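Local coordinates for protein 6-phosphogluconate dehydrogenase (Decarboxylating) (Geobacter metallireducens, PDB 4E21) that probably catalyses the NADP-dependent oxidative decarboxylation of 6-phosphogluconate in the pentose phosphate pathway, at residues Gly26-Gly31 with Val85-Pro90; Cys48-Leu53 with Glu64-Ala69; Val300-Glu305 with Ser325-Arg330. All blocks are in the same frame, centred on the assembly; numbering follows the deposited sequence.

Interaction 1 of 3, residues Gly26-Gly31 with Val85-Pro90; sequences GMIGLG and VWLMVP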
loop_
_atom_site.group_PDB
_atom_site.type_symbol
_atom_site.label_atom_id
_atom_site.label_comp_id
_atom_site.label_asym_id
_atom_site.label_seq_id
_atom_site.Cartn_x
_atom_site.Cartn_y
_atom_site.Cartn_z
ATOM N N GLY B 26 33.914 -18.836 23.770
ATOM C CA GLY B 26 32.908 -19.797 24.163
ATOM C C GLY B 26 31.670 -19.519 23.335
ATOM O O GLY B 26 31.347 -18.361 23.069
HETATM N N MSE B 27 30.977 -20.577 22.926
HETATM C CA MSE B 27 29.772 -20.444 22.119
HETATM C C MSE B 27 28.666 -21.214 22.801
HETATM O O MSE B 27 28.820 -22.405 23.079
HETATM C CB MSE B 27 30.022 -21.022 20.733
HETATM C CG MSE B 27 28.812 -21.091 19.808
HETATM SE SE MSE B 27 28.194 -19.342 19.215
HETATM C CE MSE B 27 26.562 -19.384 20.190
ATOM N N ILE B 28 27.558 -20.544 23.094
ATOM C CA ILE B 28 26.403 -21.243 23.644
ATOM C C ILE B 28 25.280 -21.213 22.631
ATOM O O ILE B 28 24.947 -20.146 22.113
ATOM C CB ILE B 28 25.865 -20.580 24.929
ATOM C CG1 ILE B 28 26.897 -20.628 26.053
ATOM C CG2 ILE B 28 24.562 -21.239 25.359
ATOM C CD1 ILE B 28 26.432 -19.890 27.320
ATOM N N GLY B 29 24.666 -22.363 22.375
ATOM C CA GLY B 29 23.635 -22.461 21.352
ATOM C C GLY B 29 24.245 -23.083 20.112
ATOM O O GLY B 29 24.946 -22.413 19.346
ATOM N N LEU B 30 23.990 -24.376 19.928
ATOM C CA LEU B 30 24.733 -25.161 18.954
ATOM C C LEU B 30 23.816 -25.670 17.856
ATOM O O LEU B 30 23.974 -26.793 17.371
ATOM C CB LEU B 30 25.447 -26.333 19.636
ATOM C CG LEU B 30 26.479 -26.005 20.711
ATOM C CD1 LEU B 30 27.261 -27.255 21.017
ATOM C CD2 LEU B 30 27.419 -24.897 20.259
ATOM N N GLY B 31 22.843 -24.841 17.492
ATOM C CA GLY B 31 22.069 -25.062 16.286
ATOM C C GLY B 31 22.922 -24.770 15.061
ATOM O O GLY B 31 24.131 -24.503 15.160
ATOM N N VAL B 85 32.186 -14.610 25.441
ATOM C CA VAL B 85 31.070 -15.553 25.330
ATOM C C VAL B 85 30.044 -15.146 24.264
ATOM O O VAL B 85 29.426 -14.093 24.371
ATOM C CB VAL B 85 30.335 -15.732 26.678
ATOM C CG1 VAL B 85 29.217 -16.797 26.553
ATOM C CG2 VAL B 85 31.325 -16.073 27.794
ATOM N N TRP B 86 29.853 -15.994 23.257
ATOM C CA TRP B 86 28.901 -15.732 22.176
ATOM C C TRP B 86 27.611 -16.535 22.368
ATOM O O TRP B 86 27.663 -17.751 22.590
ATOM C CB TRP B 86 29.545 -16.082 20.841
ATOM C CG TRP B 86 28.870 -15.496 19.637
ATOM C CD1 TRP B 86 27.630 -15.819 19.150
ATOM C CD2 TRP B 86 29.409 -14.514 18.739
ATOM N NE1 TRP B 86 27.368 -15.096 18.012
ATOM C CE2 TRP B 86 28.438 -14.284 17.741
ATOM C CE3 TRP B 86 30.610 -13.794 18.693
ATOM C CZ2 TRP B 86 28.631 -13.367 16.712
ATOM C CZ3 TRP B 86 30.807 -12.896 17.669
ATOM C CH2 TRP B 86 29.821 -12.687 16.690
ATOM N N LEU B 87 26.460 -15.858 22.321
ATOM C CA LEU B 87 25.161 -16.533 22.408
ATOM C C LEU B 87 24.511 -16.634 21.024
ATOM O O LEU B 87 24.419 -15.640 20.308
ATOM C CB LEU B 87 24.204 -15.816 23.373
ATOM C CG LEU B 87 24.661 -15.482 24.805
ATOM C CD1 LEU B 87 23.592 -14.704 25.550
ATOM C CD2 LEU B 87 25.007 -16.738 25.599
HETATM N N MSE B 88 24.090 -17.842 20.654
HETATM C CA MSE B 88 23.256 -18.085 19.476
HETATM C C MSE B 88 22.068 -18.933 19.921
HETATM O O MSE B 88 21.825 -20.014 19.380
HETATM C CB MSE B 88 24.009 -18.824 18.361
HETATM C CG MSE B 88 24.905 -17.969 17.479
HETATM SE SE MSE B 88 24.113 -16.254 16.948
HETATM C CE MSE B 88 24.805 -16.099 15.169
ATOM N N VAL B 89 21.349 -18.443 20.926
ATOM C CA VAL B 89 20.142 -19.107 21.406
ATOM C C VAL B 89 18.879 -18.374 20.919
ATOM O O VAL B 89 18.962 -17.257 20.403
ATOM C CB VAL B 89 20.141 -19.203 22.950
ATOM C CG1 VAL B 89 21.336 -19.998 23.424
ATOM C CG2 VAL B 89 20.164 -17.827 23.585
ATOM N N PRO B 90 17.707 -19.018 21.048
ATOM C CA PRO B 90 16.452 -18.304 20.807
ATOM C C PRO B 90 16.354 -17.024 21.617
ATOM O O PRO B 90 16.894 -16.941 22.724
ATOM C CB PRO B 90 15.396 -19.312 21.265
ATOM C CG PRO B 90 15.991 -20.627 20.885
ATOM C CD PRO B 90 17.494 -20.477 21.127
HETATM O O HOH W 1 22.468 -21.928 17.112
#
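In what is probably a Rossmann-type dinucleotide-binding fold, Gly26-Ile28, the end of strand 24-28, runs parallel beside Val85-Leu87 of strand 84-87 and leads into the turn of a likely GxGxxG motif, which includes Gly29 and Gly31. Three nearly straight backbone bonds lace the pair. Trp86 N donates to Gly26 O (2.8 Å), Ile28 N to Trp86 O, and Met88 N to Ile28 O (2.9 Å). On one face, the selenium of Met27, present as selenomethionine, makes an oblique Met-aromatic contact with Trp86, SE lying 3.6 Å from CD1. The Met27 chain starts with CG anti to its N (chi1 174°) and then bends twice, which sets the polarisable selenium against the indole. On the other face the branched chains of Ile28 and Leu87 lie side by side, Ile28 CD1 meeting Leu87 CD2 at 3.9 Å, while Ile28 CG2 rests on Val89 CG1. Past the strands, a beta carbon on Gly29 would fall only 2.3 Å from Met88 O and press on the preceding carbonyl, so glycine alone suits this tight turn. A water donates to Met88 O at 3.0 Å and is held weakly by Gly31 N, just before helix 32-43. That helix packs on the Met27 and Trp86 face together with helix 167-173, whereas helices 72-78 and 94-101 cover the Ile28, Val85 and Leu87 face.

Interaction 2 of 3, residues Cys48-Leu53 with Glu64-Ala69; sequences CVVYDL and EGIAGA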
loop_
_atom_site.group_PDB
_atom_site.type_symbol
_atom_site.label_atom_id
_atom_site.label_comp_id
_atom_site.label_asym_id
_atom_site.label_seq_id
_atom_site.Cartn_x
_atom_site.Cartn_y
_atom_site.Cartn_z
ATOM N N CYS B 48 37.688 -22.630 20.419
ATOM C CA CYS B 48 36.295 -22.578 20.831
ATOM C C CYS B 48 35.962 -23.618 21.886
ATOM O O CYS B 48 36.463 -24.742 21.846
ATOM C CB CYS B 48 35.373 -22.751 19.622
ATOM S SG CYS B 48 35.669 -21.555 18.297
ATOM N N VAL B 49 35.111 -23.227 22.828
ATOM C CA VAL B 49 34.550 -24.153 23.789
ATOM C C VAL B 49 33.075 -23.946 23.610
ATOM O O VAL B 49 32.631 -22.807 23.586
ATOM C CB VAL B 49 34.920 -23.791 25.257
ATOM C CG1 VAL B 49 34.104 -24.635 26.236
ATOM C CG2 VAL B 49 36.406 -23.928 25.503
ATOM N N VAL B 50 32.314 -25.027 23.482
ATOM C CA VAL B 50 30.894 -24.895 23.194
ATOM C C VAL B 50 30.028 -25.530 24.261
ATOM O O VAL B 50 30.498 -26.320 25.080
ATOM C CB VAL B 50 30.524 -25.481 21.814
ATOM C CG1 VAL B 50 31.525 -25.015 20.786
ATOM C CG2 VAL B 50 30.471 -27.012 21.873
ATOM N N TYR B 51 28.751 -25.177 24.239
ATOM C CA TYR B 51 27.817 -25.693 25.212
ATOM C C TYR B 51 26.374 -25.516 24.734
ATOM O O TYR B 51 26.038 -24.527 24.076
ATOM C CB TYR B 51 28.018 -25.010 26.570
ATOM C CG TYR B 51 26.958 -25.418 27.560
ATOM C CD1 TYR B 51 26.951 -26.695 28.114
ATOM C CD2 TYR B 51 25.939 -24.548 27.905
ATOM C CE1 TYR B 51 25.956 -27.081 29.002
ATOM C CE2 TYR B 51 24.955 -24.914 28.794
ATOM C CZ TYR B 51 24.961 -26.181 29.340
ATOM O OH TYR B 51 23.968 -26.538 30.228
ATOM N N ASP B 52 25.523 -26.472 25.080
ATOM C CA ASP B 52 24.116 -26.392 24.740
ATOM C C ASP B 52 23.291 -27.225 25.725
ATOM O O ASP B 52 23.688 -28.331 26.102
ATOM C CB ASP B 52 23.891 -26.861 23.291
ATOM C CG ASP B 52 22.547 -26.413 22.727
ATOM O OD1 ASP B 52 21.491 -26.922 23.169
ATOM O OD2 ASP B 52 22.547 -25.556 21.818
ATOM N N LEU B 53 22.146 -26.685 26.136
ATOM C CA LEU B 53 21.237 -27.398 27.029
ATOM C C LEU B 53 20.945 -28.799 26.489
ATOM O O LEU B 53 20.641 -29.715 27.257
ATOM C CB LEU B 53 19.931 -26.621 27.189
ATOM C CG LEU B 53 19.408 -26.396 28.613
ATOM C CD1 LEU B 53 19.263 -27.726 29.376
ATOM C CD2 LEU B 53 20.308 -25.410 29.376
ATOM N N GLU B 64 33.190 -33.683 16.117
ATOM C CA GLU B 64 34.019 -32.878 15.226
ATOM C C GLU B 64 35.344 -32.459 15.873
ATOM O O GLU B 64 36.171 -31.803 15.240
ATOM C CB GLU B 64 33.257 -31.653 14.718
ATOM C CG GLU B 64 32.505 -31.901 13.422
ATOM C CD GLU B 64 31.607 -30.740 13.025
ATOM O OE1 GLU B 64 30.941 -30.165 13.914
ATOM O OE2 GLU B 64 31.555 -30.410 11.822
ATOM N N GLY B 65 35.544 -32.840 17.131
ATOM C CA GLY B 65 36.762 -32.496 17.833
ATOM C C GLY B 65 36.815 -31.046 18.280
ATOM O O GLY B 65 37.870 -30.409 18.195
ATOM N N ILE B 66 35.678 -30.521 18.744
ATOM C CA ILE B 66 35.646 -29.211 19.409
ATOM C C ILE B 66 35.363 -29.370 20.907
ATOM O O ILE B 66 34.500 -30.161 21.299
ATOM C CB ILE B 66 34.595 -28.256 18.800
ATOM C CG1 ILE B 66 34.694 -28.237 17.279
ATOM C CG2 ILE B 66 34.790 -26.852 19.330
ATOM C CD1 ILE B 66 33.411 -27.782 16.629
ATOM N N ALA B 67 36.086 -28.620 21.737
ATOM C CA ALA B 67 35.943 -28.742 23.190
ATOM C C ALA B 67 34.503 -28.490 23.618
ATOM O O ALA B 67 33.884 -27.524 23.182
ATOM C CB ALA B 67 36.892 -27.793 23.914
ATOM N N GLY B 68 33.971 -29.372 24.460
ATOM C CA GLY B 68 32.616 -29.231 24.947
ATOM C C GLY B 68 32.568 -28.897 26.425
ATOM O O GLY B 68 33.581 -28.590 27.051
ATOM N N ALA B 69 31.368 -28.961 26.980
ATOM C CA ALA B 69 31.139 -28.691 28.379
ATOM C C ALA B 69 29.762 -29.249 28.688
ATOM O O ALA B 69 28.846 -29.139 27.863
ATOM C CB ALA B 69 31.185 -27.209 28.643
#
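The Tyr51 ring meets the backbone of Ala69 at its edge: Ala69 O lies in the ring plane, 3.1 Å from CD1, where the slightly positive aromatic hydrogens suit a carbonyl oxygen. Over one face, offset toward the rim, sits the backbone N of Leu53. With CG anti to the backbone N (chi1 174°), the ring is carried alongside Ala69. Ala69 has a methyl small enough to fit against the strand, its CB 3.7 Å from Val50 O. A serine in place of Tyr51 would probably leave a gap beside Ala69 and strip its carbonyl of the aromatic edge. Further back, Val50 N donates to Ala67 O (3.0 Å, N-H...O angle 159°), and the same oxygen receives a CA-H...O contact from Val49. The side chains of Val50 and Ile66 cross at about a right angle, Val50 CG1 touching Ile66 CG2 at 4.0 Å, and Ile66 CG2 also reaches Cys48 O. The beta-branched Val50 and Ile66 suit an extended backbone with apolar flanks. Gly65, at positive phi in a Schellman motif, ends helix 55-63 and releases the chain toward this strand. The loop thus runs along strand 47-51, outermost of the sheet within the chain: Val38 of helix 32-43 and Leu61 of helix 55-63 pack on Val50 and Ile66, while Phe75 of helix 72-78 lies against Val49, Tyr51 and Ala69.

Interaction 3 of 3, residues Val300-Glu305 with Ser325-Arg330; sequences VSDSGE and SALYER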
loop_
_atom_site.group_PDB
_atom_site.type_symbol
_atom_site.label_atom_id
_atom_site.label_comp_id
_atom_site.label_asym_id
_atom_site.label_seq_id
_atom_site.Cartn_x
_atom_site.Cartn_y
_atom_site.Cartn_z
ATOM N N VAL B 300 3.408 -18.051 4.194
ATOM C CA VAL B 300 4.724 -17.469 4.421
ATOM C C VAL B 300 4.819 -16.996 5.868
ATOM O O VAL B 300 3.975 -16.228 6.336
ATOM C CB VAL B 300 4.998 -16.280 3.476
ATOM C CG1 VAL B 300 6.400 -15.764 3.693
ATOM C CG2 VAL B 300 4.779 -16.684 1.996
ATOM N N SER B 301 5.841 -17.472 6.565
ATOM C CA SER B 301 6.095 -17.094 7.940
ATOM C C SER B 301 6.864 -15.797 7.957
ATOM O O SER B 301 7.382 -15.355 6.933
ATOM C CB SER B 301 6.934 -18.169 8.641
ATOM O OG SER B 301 6.190 -19.359 8.834
ATOM N N ASP B 302 6.942 -15.200 9.138
ATOM C CA ASP B 302 7.740 -14.005 9.352
ATOM C C ASP B 302 8.285 -14.118 10.784
ATOM O O ASP B 302 7.558 -14.550 11.680
ATOM C CB ASP B 302 6.864 -12.759 9.190
ATOM C CG ASP B 302 6.030 -12.472 10.423
ATOM O OD1 ASP B 302 4.910 -13.026 10.554
ATOM O OD2 ASP B 302 6.505 -11.686 11.276
ATOM N N SER B 303 9.543 -13.738 11.009
ATOM C CA SER B 303 10.202 -14.040 12.282
ATOM C C SER B 303 10.270 -12.912 13.305
ATOM O O SER B 303 10.746 -13.114 14.424
ATOM C CB SER B 303 11.600 -14.608 12.049
ATOM O OG SER B 303 11.499 -15.809 11.310
ATOM N N GLY B 304 9.809 -11.731 12.934
ATOM C CA GLY B 304 9.729 -10.660 13.902
ATOM C C GLY B 304 10.393 -9.390 13.437
ATOM O O GLY B 304 9.823 -8.314 13.575
ATOM N N GLU B 305 11.594 -9.494 12.889
ATOM C CA GLU B 305 12.336 -8.299 12.496
ATOM C C GLU B 305 11.556 -7.430 11.515
ATOM O O GLU B 305 11.645 -6.216 11.566
ATOM C CB GLU B 305 13.688 -8.670 11.915
ATOM C CG GLU B 305 14.763 -8.894 12.985
ATOM C CD GLU B 305 14.972 -10.360 13.339
ATOM O OE1 GLU B 305 14.266 -11.242 12.755
ATOM O OE2 GLU B 305 15.859 -10.612 14.207
ATOM N N SER B 325 3.550 -3.279 3.417
ATOM C CA SER B 325 2.772 -4.109 2.527
ATOM C C SER B 325 3.397 -5.484 2.297
ATOM O O SER B 325 2.684 -6.477 2.233
ATOM C CB SER B 325 2.487 -3.369 1.244
ATOM O OG SER B 325 1.343 -2.563 1.483
ATOM N N ALA B 326 4.725 -5.546 2.233
ATOM C CA ALA B 326 5.416 -6.833 2.096
ATOM C C ALA B 326 5.162 -7.710 3.323
ATOM O O ALA B 326 4.962 -8.933 3.213
ATOM C CB ALA B 326 6.910 -6.640 1.878
ATOM N N LEU B 327 5.157 -7.086 4.489
ATOM C CA LEU B 327 4.810 -7.796 5.713
ATOM C C LEU B 327 3.353 -8.282 5.684
ATOM O O LEU B 327 3.076 -9.448 6.021
ATOM C CB LEU B 327 5.055 -6.916 6.949
ATOM C CG LEU B 327 4.728 -7.540 8.310
ATOM C CD1 LEU B 327 5.661 -8.703 8.628
ATOM C CD2 LEU B 327 4.822 -6.472 9.407
ATOM N N TYR B 328 2.432 -7.396 5.293
ATOM C CA TYR B 328 1.006 -7.725 5.327
ATOM C C TYR B 328 0.682 -8.844 4.348
ATOM O O TYR B 328 -0.246 -9.636 4.578
ATOM C CB TYR B 328 0.114 -6.503 5.059
ATOM C CG TYR B 328 0.319 -5.382 6.062
ATOM C CD1 TYR B 328 0.197 -4.038 5.687
ATOM C CD2 TYR B 328 0.649 -5.668 7.377
ATOM C CE1 TYR B 328 0.396 -3.005 6.616
ATOM C CE2 TYR B 328 0.864 -4.658 8.308
ATOM C CZ TYR B 328 0.731 -3.328 7.925
ATOM O OH TYR B 328 0.956 -2.346 8.847
ATOM N N GLU B 329 1.442 -8.907 3.256
ATOM C CA GLU B 329 1.218 -9.966 2.297
ATOM C C GLU B 329 1.536 -11.303 2.927
ATOM O O GLU B 329 0.870 -12.297 2.648
ATOM C CB GLU B 329 2.011 -9.736 0.995
ATOM C CG GLU B 329 1.430 -8.586 0.130
ATOM C CD GLU B 329 2.318 -8.269 -1.055
ATOM O OE1 GLU B 329 3.543 -8.309 -0.888
ATOM O OE2 GLU B 329 1.810 -8.001 -2.160
ATOM N N ARG B 330 2.557 -11.333 3.771
ATOM C CA ARG B 330 2.851 -12.549 4.515
ATOM C C ARG B 330 1.686 -12.900 5.445
ATOM O O ARG B 330 1.296 -14.072 5.518
ATOM C CB ARG B 330 4.180 -12.441 5.282
ATOM C CG ARG B 330 5.382 -12.225 4.373
ATOM C CD ARG B 330 6.683 -12.438 5.103
ATOM N NE ARG B 330 7.827 -12.274 4.208
ATOM C CZ ARG B 330 9.051 -12.722 4.461
ATOM N NH1 ARG B 330 9.309 -13.397 5.579
ATOM N NH2 ARG B 330 10.010 -12.508 3.582
#
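Arg330 reaches out from its helix and lays its long chain across Val300, while its NH1 donates to Ser301 O. That bond is 3.1 Å long and bent (137° at the hydrogen). It arrives in the carbonyl plane but 29° out of the guanidinium plane. Val300 CG1 lies over one face of the guanidinium and touches the aliphatic part as well, 3.6 Å from Arg330 CD, so a compact apolar branch suits the spot. The chain of Arg330 is extended from CG to NE, which brings the charged end past Val300 to the Ser301 carbonyl. Within the helical C-terminal domain the contact joins the loop before helix 305-316 to helix 321-333. Asp302 adds its CB, 4.1 Å from Arg330 CD, and its OD2 rests 4.1 Å from Leu327 CD1. Its carboxylate is not paired with Arg330: OD1 forms a salt bridge with Arg334 and OD2 one with Arg307. Tyr218 makes a cation-pi contact with Arg330, whose NH1 also hydrogen-bonds a methylpentanediol, probably from the crystallisation liquor. Arg348 of a neighbouring subunit comes close to that NH1, a grouping consistent with a site for an anion such as the substrate phosphate.

How the interactions relate
Interactions 1 and 2 are neighbours, their centres about 10 Å apart, in the sheet of the NAD-binding domain. Strands 47-51, 24-28 and 84-87 lie side by side there, and Met27 N and Val49 O are probably hydrogen-bonded across the join. Interaction 2 is nested along the chain inside the loop closed by interaction 1, because strand 47-51 and the loop after helix 55-63 come between strands 24-28 and 84-87 in the chain. Interaction 3 comes later, in the C-terminal helical domain on the opposite side of the chain's centre, its centre about 26 Å from that of interaction 1 and about 35 Å from that of interaction 2. The first two therefore shape the probable cofactor-binding half, while the third lies where other subunits approach, consistent with a two-domain dehydrogenase.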